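Local coordinates for sulfhydryl oxidase 1 (Homo sapiens, PDB 3LLK), which probably catalyses the FAD-dependent oxidation of thiols to disulfides, passing the electrons to molecular oxygen, as a flavoenzyme related to the Erv1/ALR sulfhydryl oxidases, at residues 125-130 with 194-199; 216-221 with 247-252. One frame throughout, in Å; residues are numbered along the deposited sequence.

Interaction 1: residues 125-130 with 194-199; sequences LFHFLT and SSHNRV. With FAD (flavin-adenine dinucleotide), chain D.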
loop_
_atom_site.group_PDB
_atom_site.type_symbol
_atom_site.label_atom_id
_atom_site.label_comp_id
_atom_site.label_asym_id
_atom_site.label_seq_id
_atom_site.Cartn_x
_atom_site.Cartn_y
_atom_site.Cartn_z
ATOM N N LEU A 125 2.874 0.903 -1.097
ATOM C CA LEU A 125 2.928 0.025 0.072
ATOM C C LEU A 125 2.122 -1.250 -0.171
ATOM O O LEU A 125 2.621 -2.354 0.057
ATOM C CB LEU A 125 2.389 0.754 1.316
ATOM C CG LEU A 125 2.145 -0.042 2.614
ATOM C CD1 LEU A 125 3.424 -0.758 3.037
ATOM C CD2 LEU A 125 1.675 0.901 3.735
ATOM N N PHE A 126 0.883 -1.099 -0.647
ATOM C CA PHE A 126 0.013 -2.250 -0.916
ATOM C C PHE A 126 0.641 -3.242 -1.910
ATOM O O PHE A 126 0.684 -4.446 -1.651
ATOM C CB PHE A 126 -1.361 -1.799 -1.463
ATOM C CG PHE A 126 -2.280 -1.173 -0.429
ATOM C CD1 PHE A 126 -2.006 -1.254 0.936
ATOM C CD2 PHE A 126 -3.429 -0.500 -0.840
ATOM C CE1 PHE A 126 -2.868 -0.664 1.881
ATOM C CE2 PHE A 126 -4.296 0.089 0.093
ATOM C CZ PHE A 126 -4.011 0.006 1.453
ATOM N N HIS A 127 1.093 -2.738 -3.056
ATOM C CA HIS A 127 1.714 -3.594 -4.066
ATOM C C HIS A 127 2.915 -4.321 -3.465
ATOM O O HIS A 127 3.113 -5.520 -3.680
ATOM C CB HIS A 127 2.183 -2.771 -5.272
ATOM C CG HIS A 127 1.069 -2.263 -6.130
ATOM N ND1 HIS A 127 0.229 -3.102 -6.829
ATOM C CD2 HIS A 127 0.632 -1.004 -6.378
ATOM C CE1 HIS A 127 -0.677 -2.385 -7.465
ATOM N NE2 HIS A 127 -0.454 -1.109 -7.210
ATOM N N PHE A 128 3.703 -3.596 -2.691
ATOM C CA PHE A 128 4.884 -4.190 -2.101
ATOM C C PHE A 128 4.510 -5.331 -1.174
ATOM O O PHE A 128 5.149 -6.386 -1.203
ATOM C CB PHE A 128 5.708 -3.135 -1.368
ATOM C CG PHE A 128 7.186 -3.387 -1.427
ATOM C CD1 PHE A 128 7.739 -4.496 -0.800
ATOM C CD2 PHE A 128 8.021 -2.529 -2.139
ATOM C CE1 PHE A 128 9.107 -4.758 -0.879
ATOM C CE2 PHE A 128 9.393 -2.776 -2.226
ATOM C CZ PHE A 128 9.936 -3.895 -1.594
ATOM N N LEU A 129 3.461 -5.137 -0.373
ATOM C CA LEU A 129 3.018 -6.176 0.543
ATOM C C LEU A 129 2.596 -7.427 -0.230
ATOM O O LEU A 129 2.937 -8.530 0.175
ATOM C CB LEU A 129 1.860 -5.677 1.428
ATOM C CG LEU A 129 2.238 -4.570 2.428
ATOM C CD1 LEU A 129 1.000 -4.066 3.152
ATOM C CD2 LEU A 129 3.257 -5.115 3.427
ATOM N N THR A 130 1.871 -7.265 -1.337
ATOM C CA THR A 130 1.449 -8.440 -2.108
ATOM C C THR A 130 2.638 -9.190 -2.692
ATOM O O THR A 130 2.663 -10.432 -2.696
ATOM C CB THR A 130 0.471 -8.086 -3.266
ATOM O OG1 THR A 130 1.088 -7.172 -4.182
ATOM C CG2 THR A 130 -0.799 -7.480 -2.713
ATOM N N SER A 194 -3.811 -5.083 -11.816
ATOM C CA SER A 194 -4.825 -4.768 -12.815
ATOM C C SER A 194 -5.922 -3.888 -12.236
ATOM O O SER A 194 -6.471 -3.047 -12.940
ATOM C CB SER A 194 -5.421 -6.050 -13.418
ATOM O OG SER A 194 -6.116 -6.805 -12.455
ATOM N N SER A 195 -6.246 -4.074 -10.961
ATOM C CA SER A 195 -7.272 -3.244 -10.339
ATOM C C SER A 195 -6.772 -1.797 -10.286
ATOM O O SER A 195 -7.536 -0.852 -10.475
ATOM C CB SER A 195 -7.597 -3.741 -8.925
ATOM O OG SER A 195 -8.370 -4.940 -8.950
ATOM N N HIS A 196 -5.477 -1.627 -10.041
ATOM C CA HIS A 196 -4.898 -0.293 -9.989
ATOM C C HIS A 196 -4.977 0.334 -11.392
ATOM O O HIS A 196 -5.263 1.526 -11.538
ATOM C CB HIS A 196 -3.450 -0.385 -9.489
ATOM C CG HIS A 196 -2.812 0.942 -9.208
ATOM N ND1 HIS A 196 -1.601 1.057 -8.559
ATOM C CD2 HIS A 196 -3.205 2.207 -9.496
ATOM C CE1 HIS A 196 -1.276 2.335 -8.458
ATOM N NE2 HIS A 196 -2.231 3.054 -9.020
ATOM N N ASN A 197 -4.752 -0.468 -12.431
ATOM C CA ASN A 197 -4.830 0.080 -13.778
ATOM C C ASN A 197 -6.254 0.478 -14.155
ATOM O O ASN A 197 -6.463 1.424 -14.913
ATOM C CB ASN A 197 -4.232 -0.891 -14.806
ATOM C CG ASN A 197 -2.733 -0.652 -15.020
ATOM O OD1 ASN A 197 -2.256 0.474 -14.892
ATOM N ND2 ASN A 197 -1.996 -1.703 -15.366
ATOM N N ARG A 198 -7.243 -0.218 -13.609
ATOM C CA ARG A 198 -8.631 0.124 -13.905
ATOM C C ARG A 198 -8.929 1.504 -13.298
ATOM O O ARG A 198 -9.724 2.280 -13.835
ATOM C CB ARG A 198 -9.563 -0.933 -13.329
ATOM C CG ARG A 198 -9.366 -2.320 -13.942
ATOM C CD ARG A 198 -10.419 -3.284 -13.419
ATOM N NE ARG A 198 -11.747 -2.873 -13.850
ATOM C CZ ARG A 198 -12.847 -3.001 -13.118
ATOM N NH1 ARG A 198 -12.778 -3.531 -11.905
ATOM N NH2 ARG A 198 -14.016 -2.609 -13.605
ATOM N N VAL A 199 -8.280 1.800 -12.174
ATOM C CA VAL A 199 -8.438 3.091 -11.510
ATOM C C VAL A 199 -7.693 4.131 -12.337
ATOM O O VAL A 199 -8.176 5.253 -12.533
ATOM C CB VAL A 199 -7.855 3.067 -10.063
ATOM C CG1 VAL A 199 -7.806 4.481 -9.481
ATOM C CG2 VAL A 199 -8.724 2.180 -9.177
HETATM P PA FAD D . -0.652 6.349 -8.078
HETATM O O1A FAD D . -0.830 6.756 -6.657
HETATM O O2A FAD D . -1.763 5.830 -8.921
HETATM O O5B FAD D . 0.526 5.322 -8.212
HETATM C C5B FAD D . 1.602 5.158 -7.286
HETATM C C4B FAD D . 2.721 4.689 -8.179
HETATM O O4B FAD D . 2.597 3.241 -8.205
HETATM C C3B FAD D . 3.142 5.243 -9.558
HETATM O O3B FAD D . 3.933 6.431 -9.541
HETATM C C2B FAD D . 3.742 4.044 -10.138
HETATM O O2B FAD D . 5.101 3.869 -9.882
HETATM C C1B FAD D . 2.988 2.853 -9.527
HETATM N N9A FAD D . 1.861 2.301 -10.212
HETATM C C8A FAD D . 0.922 2.851 -11.124
HETATM N N7A FAD D . 0.032 2.038 -11.590
HETATM C C5A FAD D . 0.381 0.845 -10.971
HETATM C C6A FAD D . -0.186 -0.437 -11.107
HETATM N N6A FAD D . -1.205 -0.709 -11.932
HETATM N N1A FAD D . 0.345 -1.503 -10.406
HETATM C C2A FAD D . 1.455 -1.397 -9.624
HETATM N N3A FAD D . 2.028 -0.124 -9.486
HETATM C C4A FAD D . 1.438 0.971 -10.191
HETATM N N1 FAD D . -8.554 8.961 -6.477
HETATM C C2 FAD D . -9.640 9.560 -7.079
HETATM O O2 FAD D . -9.508 10.749 -7.412
HETATM N N3 FAD D . -10.692 8.662 -7.214
HETATM C C4 FAD D . -10.745 7.302 -6.821
HETATM O O4 FAD D . -11.817 6.630 -6.981
HETATM C C4X FAD D . -9.606 6.800 -6.224
HETATM N N5 FAD D . -9.590 5.469 -5.694
HETATM C C5X FAD D . -8.501 4.920 -4.965
HETATM C C6 FAD D . -8.656 3.642 -4.395
HETATM C C7 FAD D . -7.551 3.089 -3.688
HETATM C C7M FAD D . -7.793 1.701 -3.094
HETATM C C8 FAD D . -6.320 3.799 -3.557
HETATM C C8M FAD D . -5.031 3.373 -2.883
HETATM C C9 FAD D . -6.218 5.077 -4.106
HETATM C C9A FAD D . -7.276 5.736 -4.787
HETATM N N10 FAD D . -7.392 7.057 -5.459
HETATM C C10 FAD D . -8.474 7.656 -6.050
HETATM C "C1'" FAD D . -6.164 7.773 -5.606
HETATM C "C2'" FAD D . -5.347 7.551 -6.842
HETATM O "O2'" FAD D . -5.388 6.157 -7.237
HETATM C "C3'" FAD D . -3.908 7.966 -6.824
HETATM O "O3'" FAD D . -3.242 7.360 -5.723
HETATM C "C4'" FAD D . -3.536 9.436 -6.919
HETATM O "O4'" FAD D . -4.381 10.121 -7.891
HETATM C "C5'" FAD D . -2.124 9.783 -7.116
HETATM O "O5'" FAD D . -1.754 9.294 -8.408
HETATM P P FAD D . -0.296 9.103 -8.906
HETATM O O1P FAD D . -0.367 9.533 -10.303
HETATM O O2P FAD D . 0.705 9.817 -8.070
HETATM O O3P FAD D . 0.076 7.538 -8.854
#

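Interaction 2: residues 216-221 with 247-252; sequences VQWPPR and KAHFSP. With FAD (flavin-adenine dinucleotide), chain D.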
loop_
_atom_site.group_PDB
_atom_site.type_symbol
_atom_site.label_atom_id
_atom_site.label_comp_id
_atom_site.label_asym_id
_atom_site.label_seq_id
_atom_site.Cartn_x
_atom_site.Cartn_y
_atom_site.Cartn_z
ATOM N N VAL A 216 -1.297 6.382 -16.767
ATOM C CA VAL A 216 -1.082 5.488 -17.901
ATOM C C VAL A 216 -1.315 4.057 -17.433
ATOM O O VAL A 216 -1.390 3.795 -16.229
ATOM C CB VAL A 216 0.358 5.569 -18.451
ATOM C CG1 VAL A 216 0.747 7.018 -18.704
ATOM C CG2 VAL A 216 1.322 4.900 -17.484
ATOM N N GLN A 217 -1.448 3.141 -18.385
ATOM C CA GLN A 217 -1.615 1.734 -18.061
ATOM C C GLN A 217 -0.194 1.296 -17.729
ATOM O O GLN A 217 0.673 1.190 -18.605
ATOM C CB GLN A 217 -2.196 0.987 -19.258
ATOM C CG GLN A 217 -3.652 1.378 -19.504
ATOM C CD GLN A 217 -4.541 1.072 -18.305
ATOM O OE1 GLN A 217 -4.965 -0.068 -18.104
ATOM N NE2 GLN A 217 -4.814 2.090 -17.490
ATOM N N TRP A 218 0.025 1.072 -16.438
ATOM C CA TRP A 218 1.323 0.733 -15.866
ATOM C C TRP A 218 1.631 -0.768 -15.805
ATOM O O TRP A 218 0.763 -1.575 -15.495
ATOM C CB TRP A 218 1.365 1.340 -14.462
ATOM C CG TRP A 218 2.706 1.491 -13.853
ATOM C CD1 TRP A 218 3.485 2.607 -13.862
ATOM C CD2 TRP A 218 3.406 0.513 -13.083
ATOM N NE1 TRP A 218 4.629 2.391 -13.133
ATOM C CE2 TRP A 218 4.607 1.112 -12.643
ATOM C CE3 TRP A 218 3.135 -0.814 -12.717
ATOM C CZ2 TRP A 218 5.541 0.429 -11.850
ATOM C CZ3 TRP A 218 4.065 -1.494 -11.926
ATOM C CH2 TRP A 218 5.251 -0.869 -11.503
ATOM N N PRO A 219 2.898 -1.152 -16.035
ATOM C CA PRO A 219 4.052 -0.299 -16.338
ATOM C C PRO A 219 4.116 0.140 -17.802
ATOM O O PRO A 219 3.784 -0.635 -18.711
ATOM C CB PRO A 219 5.226 -1.182 -15.947
ATOM C CG PRO A 219 4.748 -2.553 -16.426
ATOM C CD PRO A 219 3.287 -2.579 -15.990
ATOM N N PRO A 220 4.536 1.393 -18.055
ATOM C CA PRO A 220 4.614 1.856 -19.446
ATOM C C PRO A 220 5.738 1.119 -20.179
ATOM O O PRO A 220 6.597 0.506 -19.545
ATOM C CB PRO A 220 4.874 3.354 -19.296
ATOM C CG PRO A 220 5.711 3.416 -18.051
ATOM C CD PRO A 220 4.996 2.438 -17.121
ATOM N N ARG A 221 5.734 1.180 -21.505
ATOM C CA ARG A 221 6.752 0.490 -22.299
ATOM C C ARG A 221 8.205 0.841 -21.985
ATOM O O ARG A 221 9.078 -0.023 -22.038
ATOM C CB ARG A 221 6.483 0.699 -23.792
ATOM C CG ARG A 221 5.345 -0.159 -24.296
ATOM C CD ARG A 221 4.859 0.248 -25.677
ATOM N NE ARG A 221 3.965 -0.773 -26.219
ATOM C CZ ARG A 221 4.379 -1.953 -26.676
ATOM N NH1 ARG A 221 5.675 -2.262 -26.664
ATOM N NH2 ARG A 221 3.502 -2.829 -27.141
ATOM N N LYS A 247 7.534 -8.559 -9.494
ATOM C CA LYS A 247 8.369 -9.148 -8.449
ATOM C C LYS A 247 9.731 -8.459 -8.374
ATOM O O LYS A 247 10.310 -8.324 -7.296
ATOM C CB LYS A 247 8.541 -10.647 -8.689
ATOM C CG LYS A 247 7.275 -11.467 -8.426
ATOM C CD LYS A 247 7.480 -12.941 -8.804
ATOM C CE LYS A 247 6.229 -13.785 -8.593
ATOM N NZ LYS A 247 6.110 -14.278 -7.194
ATOM N N ALA A 248 10.232 -8.010 -9.520
ATOM C CA ALA A 248 11.513 -7.313 -9.570
ATOM C C ALA A 248 11.376 -5.870 -9.089
ATOM O O ALA A 248 12.211 -5.375 -8.335
ATOM C CB ALA A 248 12.059 -7.325 -11.001
ATOM N N HIS A 249 10.316 -5.196 -9.531
ATOM C CA HIS A 249 10.090 -3.798 -9.176
ATOM C C HIS A 249 9.820 -3.585 -7.685
ATOM O O HIS A 249 10.455 -2.744 -7.033
ATOM C CB HIS A 249 8.928 -3.240 -10.004
ATOM C CG HIS A 249 8.691 -1.780 -9.791
ATOM N ND1 HIS A 249 9.403 -0.804 -10.456
ATOM C CD2 HIS A 249 7.856 -1.126 -8.947
ATOM C CE1 HIS A 249 9.016 0.385 -10.031
ATOM N NE2 HIS A 249 8.079 0.218 -9.116
ATOM N N PHE A 250 8.878 -4.342 -7.141
ATOM C CA PHE A 250 8.549 -4.224 -5.724
ATOM C C PHE A 250 9.365 -5.201 -4.879
ATOM O O PHE A 250 8.810 -6.079 -4.220
ATOM C CB PHE A 250 7.051 -4.475 -5.522
ATOM C CG PHE A 250 6.175 -3.460 -6.201
ATOM C CD1 PHE A 250 6.084 -2.161 -5.709
ATOM C CD2 PHE A 250 5.434 -3.803 -7.323
ATOM C CE1 PHE A 250 5.260 -1.214 -6.327
ATOM C CE2 PHE A 250 4.603 -2.863 -7.951
ATOM C CZ PHE A 250 4.521 -1.563 -7.445
ATOM N N SER A 251 10.685 -5.040 -4.908
ATOM C CA SER A 251 11.589 -5.907 -4.150
ATOM C C SER A 251 12.557 -5.066 -3.319
ATOM O O SER A 251 12.885 -3.934 -3.681
ATOM C CB SER A 251 12.390 -6.809 -5.100
ATOM O OG SER A 251 13.329 -6.048 -5.838
ATOM N N PRO A 252 13.034 -5.620 -2.195
ATOM C CA PRO A 252 13.965 -4.906 -1.319
ATOM C C PRO A 252 15.190 -4.341 -2.034
ATOM O O PRO A 252 15.667 -3.262 -1.687
ATOM C CB PRO A 252 14.328 -5.958 -0.273
ATOM C CG PRO A 252 13.070 -6.779 -0.180
ATOM C CD PRO A 252 12.679 -6.937 -1.630
HETATM P PA FAD D . -0.652 6.349 -8.078
HETATM O O1A FAD D . -0.830 6.756 -6.657
HETATM O O2A FAD D . -1.763 5.830 -8.921
HETATM O O5B FAD D . 0.526 5.322 -8.212
HETATM C C5B FAD D . 1.602 5.158 -7.286
HETATM C C4B FAD D . 2.721 4.689 -8.179
HETATM O O4B FAD D . 2.597 3.241 -8.205
HETATM C C3B FAD D . 3.142 5.243 -9.558
HETATM O O3B FAD D . 3.933 6.431 -9.541
HETATM C C2B FAD D . 3.742 4.044 -10.138
HETATM O O2B FAD D . 5.101 3.869 -9.882
HETATM C C1B FAD D . 2.988 2.853 -9.527
HETATM N N9A FAD D . 1.861 2.301 -10.212
HETATM C C8A FAD D . 0.922 2.851 -11.124
HETATM N N7A FAD D . 0.032 2.038 -11.590
HETATM C C5A FAD D . 0.381 0.845 -10.971
HETATM C C6A FAD D . -0.186 -0.437 -11.107
HETATM N N6A FAD D . -1.205 -0.709 -11.932
HETATM N N1A FAD D . 0.345 -1.503 -10.406
HETATM C C2A FAD D . 1.455 -1.397 -9.624
HETATM N N3A FAD D . 2.028 -0.124 -9.486
HETATM C C4A FAD D . 1.438 0.971 -10.191
HETATM N N1 FAD D . -8.554 8.961 -6.477
HETATM C C2 FAD D . -9.640 9.560 -7.079
HETATM O O2 FAD D . -9.508 10.749 -7.412
HETATM N N3 FAD D . -10.692 8.662 -7.214
HETATM C C4 FAD D . -10.745 7.302 -6.821
HETATM O O4 FAD D . -11.817 6.630 -6.981
HETATM C C4X FAD D . -9.606 6.800 -6.224
HETATM N N5 FAD D . -9.590 5.469 -5.694
HETATM C C5X FAD D . -8.501 4.920 -4.965
HETATM C C6 FAD D . -8.656 3.642 -4.395
HETATM C C7 FAD D . -7.551 3.089 -3.688
HETATM C C7M FAD D . -7.793 1.701 -3.094
HETATM C C8 FAD D . -6.320 3.799 -3.557
HETATM C C8M FAD D . -5.031 3.373 -2.883
HETATM C C9 FAD D . -6.218 5.077 -4.106
HETATM C C9A FAD D . -7.276 5.736 -4.787
HETATM N N10 FAD D . -7.392 7.057 -5.459
HETATM C C10 FAD D . -8.474 7.656 -6.050
HETATM C "C1'" FAD D . -6.164 7.773 -5.606
HETATM C "C2'" FAD D . -5.347 7.551 -6.842
HETATM O "O2'" FAD D . -5.388 6.157 -7.237
HETATM C "C3'" FAD D . -3.908 7.966 -6.824
HETATM O "O3'" FAD D . -3.242 7.360 -5.723
HETATM C "C4'" FAD D . -3.536 9.436 -6.919
HETATM O "O4'" FAD D . -4.381 10.121 -7.891
HETATM C "C5'" FAD D . -2.124 9.783 -7.116
HETATM O "O5'" FAD D . -1.754 9.294 -8.408
HETATM P P FAD D . -0.296 9.103 -8.906
HETATM O O1P FAD D . -0.367 9.533 -10.303
HETATM O O2P FAD D . 0.705 9.817 -8.070
HETATM O O3P FAD D . 0.076 7.538 -8.854
#

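Interaction 1: residues 125-130 with 194-199
His127 and His196 meet rim to rim through a single hydrogen bond, His127 NE2 to His196 ND1 at 2.8 Å, with a nearly straight angle of 164°. Their imidazoles are almost coplanar, the planes only 11° apart, and together they form a broad flat platform for the adenine of FAD. Adenine C2A sits over the centre of the His127 ring, and His127 NE2 lies 3.1 Å from FAD C2A. Against the face of His196 the base is displaced toward the rim, where ND1 of His196 approaches FAD C5A to 3.1 Å. The other nitrogen, His196 NE2, donates to phosphate oxygen O2A of FAD at 2.8 Å. His196 extends toward the cofactor because its CG is anti to the backbone N (chi1 -172°). Asn197, one residue on from His196, brings OD1 to 3.4 Å from FAD N6A. In the second shell, Asn200 ND2 bonds to Asn197 OD1, Trp123 stacks on His196 and the Phe250 ring meets that of His127, while Leu192 also touches His127. The short N-to-N bond requires one proton between the two rings, which either could supply, and with both nitrogens of His196 engaged its ring is held from turning.

Interaction 2: residues 216-221 with 247-252
The indole of Trp218 points its edge at the face of His249, a T-shaped pair with ring centroids 5.0 Å apart and planes at 75°. The CZ2-CH2 edge of the six-membered ring does the touching: Trp218 CH2 comes 3.7 Å from His249 CD2, toward the rim of the imidazole, and Trp218 CZ2 is equally near His249 NE2. One indole face lies on the adenine of FAD, 3.5 Å separating Trp218 CE3 from FAD N3A, and Pro219 CB covers the opposite face. That proline follows a cis peptide bond, which turns its ring back over the indole. Phe250 completes the cluster. Its edge is directed at the adenine, with Phe250 CZ 3.5 Å from FAD N3A, while His249 CD2 sits over the centre of the Phe250 ring. Phe250 CE2 also packs against Trp218 CH2 at 4.1 Å. With CG anti to the backbone N (chi1 -162°), the indole reaches across the base toward the end of helix 239-249, where Phe250 leaves helical geometry as the centre of an inverse gamma turn. Replacing Trp218 with an alanine would probably leave this face of the adenine without the indole that stacks on it and the face of His249 without the edge that meets it. The aromatic enclosure, closed on the other adenine face by His127 and His196, is the adenine end of an Erv/ALR-type FAD pocket.

In the fold
From the N terminus the chain builds several helices before helix 118-134 supplies the first half of interaction 1. The 63 residues that follow include helices 150-161 and 165-179, with the Cys164-Cys167 disulfide at the start of helix 165-179, and return in helix 185-203 to close the contact. Interaction 2 opens only after that, in the loop beyond helix 185-203; its 25 intervening residues carry the Cys224-Cys227 disulfide and come back along helix 239-249. The two loops are thus in series, neither nested nor crossing. They join through Asn197 and Trp218 and through His127 and Phe250, bringing helices 118-134, 185-203 and 239-249 and the loop at 216-221 together around one FAD.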